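Local structure of cerato-platanin-like protein (Moniliophthora perniciosa, 3SUL) at residues Y64-S69 and V110-V115; T74-G79 and K117-L122. The protein is of unknown function but belongs to the secreted cerato-platanins of a plant-pathogenic fungus and has a double-psi beta-barrel fold. All coordinates share one frame; numbering follows the deposited sequence.

How the interactions relate
Both interactions belong to one sheet: strand 63-68 of interaction 1 lies between strand 107-115 and strand 73-80, and the latter supplies half of interaction 2. The contacts touch directly, with I66 N 2.7 Å from I75 O and Y64 N 2.8 Å from V77 O, both probable backbone hydrogen bonds; Q65 CG also packs 3.5 Å from T74 CG2. The centres of interactions 1 and 2 are about 10 Å apart. The chain leaves interaction 1 at V115, turns through 117-119 and returns to the sheet with A119, C120 and L122, C120 being disulfide-bonded to C63, the residue just before Y64. Interaction 1 is backbone pairing of two strands, whereas interaction 2 is side-chain packing of the C-terminal turn on the next strand.

Interaction 1 of 2, residues Y64-S69 and V110-V115; sequences YQITWS and VTATLV
Strands 64-68 and 110-115 pair as antiparallel neighbours in the six-stranded sheet of the double-psi beta-barrel, their short axes 162° apart in direction. Q65 with T113 and T67 with T111 are hydrogen-bonded pairs; Y64 with L114 and I66 with A112 are the non-hydrogen-bonded pairs between them and beside them. The T67 N to T111 O bond, 2.7 Å long, is nearly straight at 174° and runs close to the C=O axis. At the other pair Q65 N also lies 2.7 Å from T113 O, but approaches tilted 20° from the carbonyl plane.

On the face carrying Y64, I66 and A112, L114 places CD1 over the Y64 ring, 4.2 Å from its centroid, a CH-pi contact. The Y64 hydroxyl is hydrogen-bonded to the hydroxyls of T51 and T62, and F87 meets the ring edge-to-face. I66 touches with two branches: CG1 lies beside A112 CB, while CG2, anti to the backbone N, presses on V110 CG2 at a tight 3.4 Å. L6 and L97 also pack against I66 here.

The face of Q65, T67, T111 and T113 is more open to solvent. T111 turns its methyl toward T67, with CG2 3.6 Å from T67 CB and 3.1 Å from T67 O. T67 OG1 is hydrogen-bonded to T74 OG1 on strand 73-80. Beyond T113, V115 CG1 rests against Q65 CB, the two side chains crossing at about a right angle.

Four backbone bonds thus hold the register, while Y64, I66 and V110 pack the buried side and the threonines offer polar groups on the more open face.

Interaction 2 of 2, residues T74-G79 and K117-L122; sequences TIHVVG and KSACRL
H76, V78 and C120 carry most of this contact, in which the C-terminal turn packs against one side of strand 74-79 without a hydrogen bond between the segments. C120 fits between the two strand residues: its CB lies a tight 3.5 Å from V78 CG2, and its SG sits 3.7 Å from H76 CB. With SG beside its own backbone N (chi1 -74°), the cysteine keeps its sulfur against the strand, where it is bonded to C63 on neighbouring strand 63-68.

The H76 imidazole reaches out over the turn. A119 O stands 3.6 Å above one face of the ring, offset toward its rim, and the A119 methyl comes within 3.7 Å of H76 CD2 and nearly as close to NE2. No hydrogen bond joins H76 to the turn.

Farther along the strand, V78 and L122 meet tip to tip, L122 CD1 lying 3.8 Å from V78 CG2 and almost as near CG1. S44 touches both V78 and C120 from a loop. The turn holds its own shape: K117 O receives C120 N at 2.9 Å and the longer bond from L122 N, the two donors arriving from opposite faces of the carbonyl plane.

The chain end, a 3-10 turn followed by C120, is fastened by the C63-C120 disulfide to strand 63-68 and packs on strand 73-80 of the double-psi beta-barrel, the fold of the cerato-platanin family.

Interaction 1 of 2, residues Y64-S69 and V110-V115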
loop_
_atom_site.group_PDB
_atom_site.type_symbol
_atom_site.label_atom_id
_atom_site.label_comp_id
_atom_site.label_asym_id
_atom_site.label_seq_id
_atom_site.Cartn_x
_atom_site.Cartn_y
_atom_site.Cartn_z
ATOM N N TYR A 64 4.358 -3.126 -4.814
ATOM C CA TYR A 64 5.552 -2.299 -4.740
ATOM C C TYR A 64 6.467 -2.850 -3.689
ATOM O O TYR A 64 6.028 -3.223 -2.572
ATOM C CB TYR A 64 5.240 -0.854 -4.400
ATOM C CG TYR A 64 4.426 -0.298 -5.518
ATOM C CD1 TYR A 64 5.018 0.417 -6.605
ATOM C CD2 TYR A 64 3.066 -0.541 -5.534
ATOM C CE1 TYR A 64 4.214 0.892 -7.657
ATOM C CE2 TYR A 64 2.284 -0.087 -6.560
ATOM C CZ TYR A 64 2.837 0.630 -7.613
ATOM O OH TYR A 64 1.930 1.044 -8.607
ATOM N N GLN A 65 7.724 -2.972 -4.072
ATOM C CA GLN A 65 8.685 -3.347 -3.076
ATOM C C GLN A 65 9.238 -2.013 -2.637
ATOM O O GLN A 65 9.763 -1.250 -3.463
ATOM C CB GLN A 65 9.666 -4.274 -3.769
ATOM C CG GLN A 65 10.827 -4.588 -2.965
ATOM C CD GLN A 65 12.018 -4.984 -3.855
ATOM O OE1 GLN A 65 11.997 -6.023 -4.472
ATOM N NE2 GLN A 65 13.018 -4.110 -3.950
ATOM N N ILE A 66 9.106 -1.707 -1.327
ATOM C CA ILE A 66 9.432 -0.375 -0.783
ATOM C C ILE A 66 10.496 -0.509 0.271
ATOM O O ILE A 66 10.351 -1.292 1.194
ATOM C CB ILE A 66 8.264 0.258 -0.106
ATOM C CG1 ILE A 66 7.048 0.264 -1.034
ATOM C CG2 ILE A 66 8.687 1.640 0.502
ATOM C CD1 ILE A 66 5.826 1.003 -0.475
ATOM N N THR A 67 11.535 0.311 0.167
ATOM C CA THR A 67 12.680 0.262 1.077
ATOM C C THR A 67 12.954 1.625 1.721
ATOM O O THR A 67 12.824 2.624 1.092
ATOM C CB THR A 67 13.952 -0.265 0.338
ATOM O OG1 THR A 67 13.665 -1.511 -0.319
ATOM C CG2 THR A 67 15.150 -0.352 1.300
ATOM N N TRP A 68 13.264 1.613 3.007
ATOM C CA TRP A 68 13.643 2.805 3.692
ATOM C C TRP A 68 15.101 2.746 3.999
ATOM O O TRP A 68 15.539 1.825 4.714
ATOM C CB TRP A 68 12.925 2.891 5.026
ATOM C CG TRP A 68 13.109 4.221 5.649
ATOM C CD1 TRP A 68 13.060 5.392 5.006
ATOM C CD2 TRP A 68 13.404 4.509 7.016
ATOM N NE1 TRP A 68 13.266 6.412 5.878
ATOM C CE2 TRP A 68 13.493 5.898 7.124
ATOM C CE3 TRP A 68 13.610 3.726 8.156
ATOM C CZ2 TRP A 68 13.767 6.543 8.332
ATOM C CZ3 TRP A 68 13.884 4.364 9.368
ATOM C CH2 TRP A 68 13.971 5.758 9.435
ATOM N N SER A 69 15.809 3.742 3.481
ATOM C CA SER A 69 17.245 3.887 3.787
ATOM C C SER A 69 17.594 3.998 5.261
ATOM O O SER A 69 18.731 3.673 5.629
ATOM C CB SER A 69 17.828 5.089 3.065
ATOM O OG SER A 69 17.881 4.857 1.692
ATOM N N VAL A 110 11.194 7.203 1.022
ATOM C CA VAL A 110 11.487 5.784 0.813
ATOM C C VAL A 110 11.739 5.645 -0.655
ATOM O O VAL A 110 11.531 6.571 -1.408
ATOM C CB VAL A 110 10.314 4.812 1.152
ATOM C CG1 VAL A 110 9.878 4.868 2.640
ATOM C CG2 VAL A 110 9.171 4.934 0.108
ATOM N N THR A 111 12.234 4.476 -1.028
ATOM C CA THR A 111 12.510 4.082 -2.372
ATOM C C THR A 111 11.586 2.912 -2.702
ATOM O O THR A 111 11.432 2.034 -1.891
ATOM C CB THR A 111 14.046 3.809 -2.510
ATOM O OG1 THR A 111 14.354 3.321 -3.805
ATOM C CG2 THR A 111 14.548 2.844 -1.457
ATOM N N ALA A 112 10.964 2.893 -3.876
ATOM C CA ALA A 112 9.987 1.872 -4.254
ATOM C C ALA A 112 10.108 1.439 -5.691
ATOM O O ALA A 112 10.448 2.266 -6.546
ATOM C CB ALA A 112 8.563 2.343 -4.013
ATOM N N THR A 113 9.787 0.166 -5.949
ATOM C CA THR A 113 9.902 -0.528 -7.210
ATOM C C THR A 113 8.710 -1.398 -7.449
ATOM O O THR A 113 8.344 -2.216 -6.628
ATOM C CB THR A 113 11.202 -1.407 -7.255
ATOM O OG1 THR A 113 12.287 -0.501 -7.232
ATOM C CG2 THR A 113 11.271 -2.349 -8.510
ATOM N N LEU A 114 8.097 -1.228 -8.615
ATOM C CA LEU A 114 7.017 -2.091 -9.026
ATOM C C LEU A 114 7.572 -3.466 -9.304
ATOM O O LEU A 114 8.596 -3.593 -9.974
ATOM C CB LEU A 114 6.379 -1.538 -10.349
ATOM C CG LEU A 114 5.234 -2.358 -10.917
ATOM C CD1 LEU A 114 4.077 -2.154 -10.010
ATOM C CD2 LEU A 114 4.839 -1.853 -12.364
ATOM N N VAL A 115 6.938 -4.506 -8.757
ATOM C CA VAL A 115 7.408 -5.865 -8.890
ATOM C C VAL A 115 6.212 -6.732 -9.175
ATOM O O VAL A 115 5.056 -6.279 -9.055
ATOM C CB VAL A 115 8.192 -6.321 -7.600
ATOM C CG1 VAL A 115 9.380 -5.373 -7.346
ATOM C CG2 VAL A 115 7.210 -6.401 -6.380
#

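Interaction 2 of 2, residues T74-G79 and K117-L122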
loop_
_atom_site.group_PDB
_atom_site.type_symbol
_atom_site.label_atom_id
_atom_site.label_comp_id
_atom_site.label_asym_id
_atom_site.label_seq_id
_atom_site.Cartn_x
_atom_site.Cartn_y
_atom_site.Cartn_z
ATOM N N THR A 74 12.803 -3.660 3.888
ATOM C CA THR A 74 11.933 -3.659 2.758
ATOM C C THR A 74 10.589 -4.225 3.102
ATOM O O THR A 74 10.482 -5.257 3.811
ATOM C CB THR A 74 12.611 -4.446 1.622
ATOM O OG1 THR A 74 13.835 -3.803 1.290
ATOM C CG2 THR A 74 11.680 -4.497 0.398
ATOM N N ILE A 75 9.542 -3.584 2.567
ATOM C CA ILE A 75 8.229 -4.183 2.635
ATOM C C ILE A 75 7.620 -4.253 1.243
ATOM O O ILE A 75 8.174 -3.670 0.290
ATOM C CB ILE A 75 7.290 -3.401 3.530
ATOM C CG1 ILE A 75 7.119 -1.985 3.036
ATOM C CG2 ILE A 75 7.867 -3.311 4.972
ATOM C CD1 ILE A 75 5.909 -1.204 3.626
ATOM N N HIS A 76 6.549 -5.067 1.114
ATOM C CA HIS A 76 5.739 -5.092 -0.085
ATOM C C HIS A 76 4.370 -4.507 0.190
ATOM O O HIS A 76 3.727 -4.794 1.196
ATOM C CB HIS A 76 5.647 -6.493 -0.607
ATOM C CG HIS A 76 6.947 -6.993 -1.142
ATOM N ND1 HIS A 76 7.904 -7.597 -0.346
ATOM C CD2 HIS A 76 7.451 -6.980 -2.402
ATOM C CE1 HIS A 76 8.940 -7.931 -1.105
ATOM N NE2 HIS A 76 8.696 -7.554 -2.354
ATOM N N VAL A 77 3.950 -3.617 -0.662
ATOM C CA VAL A 77 2.650 -2.973 -0.521
ATOM C C VAL A 77 1.855 -3.156 -1.793
ATOM O O VAL A 77 2.360 -2.976 -2.906
ATOM C CB VAL A 77 2.853 -1.464 -0.134
ATOM C CG1 VAL A 77 1.498 -0.755 -0.107
ATOM C CG2 VAL A 77 3.560 -1.423 1.245
ATOM N N VAL A 78 0.573 -3.490 -1.633
ATOM C CA VAL A 78 -0.333 -3.590 -2.776
ATOM C C VAL A 78 -1.048 -2.265 -2.840
ATOM O O VAL A 78 -1.647 -1.803 -1.838
ATOM C CB VAL A 78 -1.362 -4.657 -2.592
ATOM C CG1 VAL A 78 -2.341 -4.683 -3.808
ATOM C CG2 VAL A 78 -0.633 -5.952 -2.529
ATOM N N GLY A 79 -0.967 -1.671 -4.012
ATOM C CA GLY A 79 -1.606 -0.323 -4.240
ATOM C C GLY A 79 -3.105 -0.589 -4.393
ATOM O O GLY A 79 -3.521 -1.414 -5.196
ATOM N N LYS A 117 3.209 -9.085 -9.025
ATOM C CA LYS A 117 2.121 -9.222 -8.054
ATOM C C LYS A 117 2.437 -10.313 -7.029
ATOM O O LYS A 117 1.974 -10.225 -5.890
ATOM C CB LYS A 117 0.936 -9.692 -8.875
ATOM C CG LYS A 117 -0.363 -9.493 -8.381
ATOM C CD LYS A 117 -1.413 -9.976 -9.437
ATOM C CE LYS A 117 -1.232 -11.371 -10.103
ATOM N NZ LYS A 117 -2.561 -12.066 -10.089
ATOM N N SER A 118 3.133 -11.380 -7.461
ATOM C CA SER A 118 3.342 -12.572 -6.669
ATOM C C SER A 118 4.196 -12.190 -5.495
ATOM O O SER A 118 4.104 -12.838 -4.463
ATOM C CB SER A 118 3.965 -13.711 -7.471
ATOM O OG SER A 118 5.163 -13.229 -7.995
ATOM N N ALA A 119 4.987 -11.131 -5.621
ATOM C CA ALA A 119 5.828 -10.698 -4.495
ATOM C C ALA A 119 4.981 -10.204 -3.329
ATOM O O ALA A 119 5.474 -10.097 -2.175
ATOM C CB ALA A 119 6.762 -9.631 -4.920
ATOM N N CYS A 120 3.754 -9.795 -3.629
ATOM C CA CYS A 120 2.842 -9.396 -2.575
ATOM C C CYS A 120 1.890 -10.513 -2.276
ATOM O O CYS A 120 0.864 -10.255 -1.719
ATOM C CB CYS A 120 2.026 -8.152 -3.017
ATOM S SG CYS A 120 2.920 -6.626 -3.036
ATOM N N ARG A 121 2.207 -11.751 -2.675
ATOM C CA ARG A 121 1.316 -12.898 -2.466
ATOM C C ARG A 121 -0.022 -12.838 -3.176
ATOM O O ARG A 121 -0.972 -13.487 -2.826
ATOM C CB ARG A 121 1.157 -13.217 -0.955
ATOM C CG ARG A 121 2.464 -13.752 -0.488
ATOM C CD ARG A 121 2.467 -13.916 1.037
ATOM N NE ARG A 121 1.398 -14.819 1.423
ATOM C CZ ARG A 121 1.163 -15.129 2.682
ATOM N NH1 ARG A 121 1.994 -14.670 3.652
ATOM N NH2 ARG A 121 0.157 -15.965 2.962
ATOM N N LEU A 122 -0.060 -12.049 -4.253
ATOM C CA LEU A 122 -1.259 -12.000 -5.087
ATOM C C LEU A 122 -1.270 -12.991 -6.213
ATOM O O LEU A 122 -2.353 -13.197 -6.851
ATOM C CB LEU A 122 -1.393 -10.604 -5.713
ATOM C CG LEU A 122 -1.455 -9.416 -4.779
ATOM C CD1 LEU A 122 -1.650 -8.097 -5.514
ATOM C CD2 LEU A 122 -2.636 -9.662 -3.813
ATOM O OXT LEU A 122 -0.210 -13.588 -6.492
#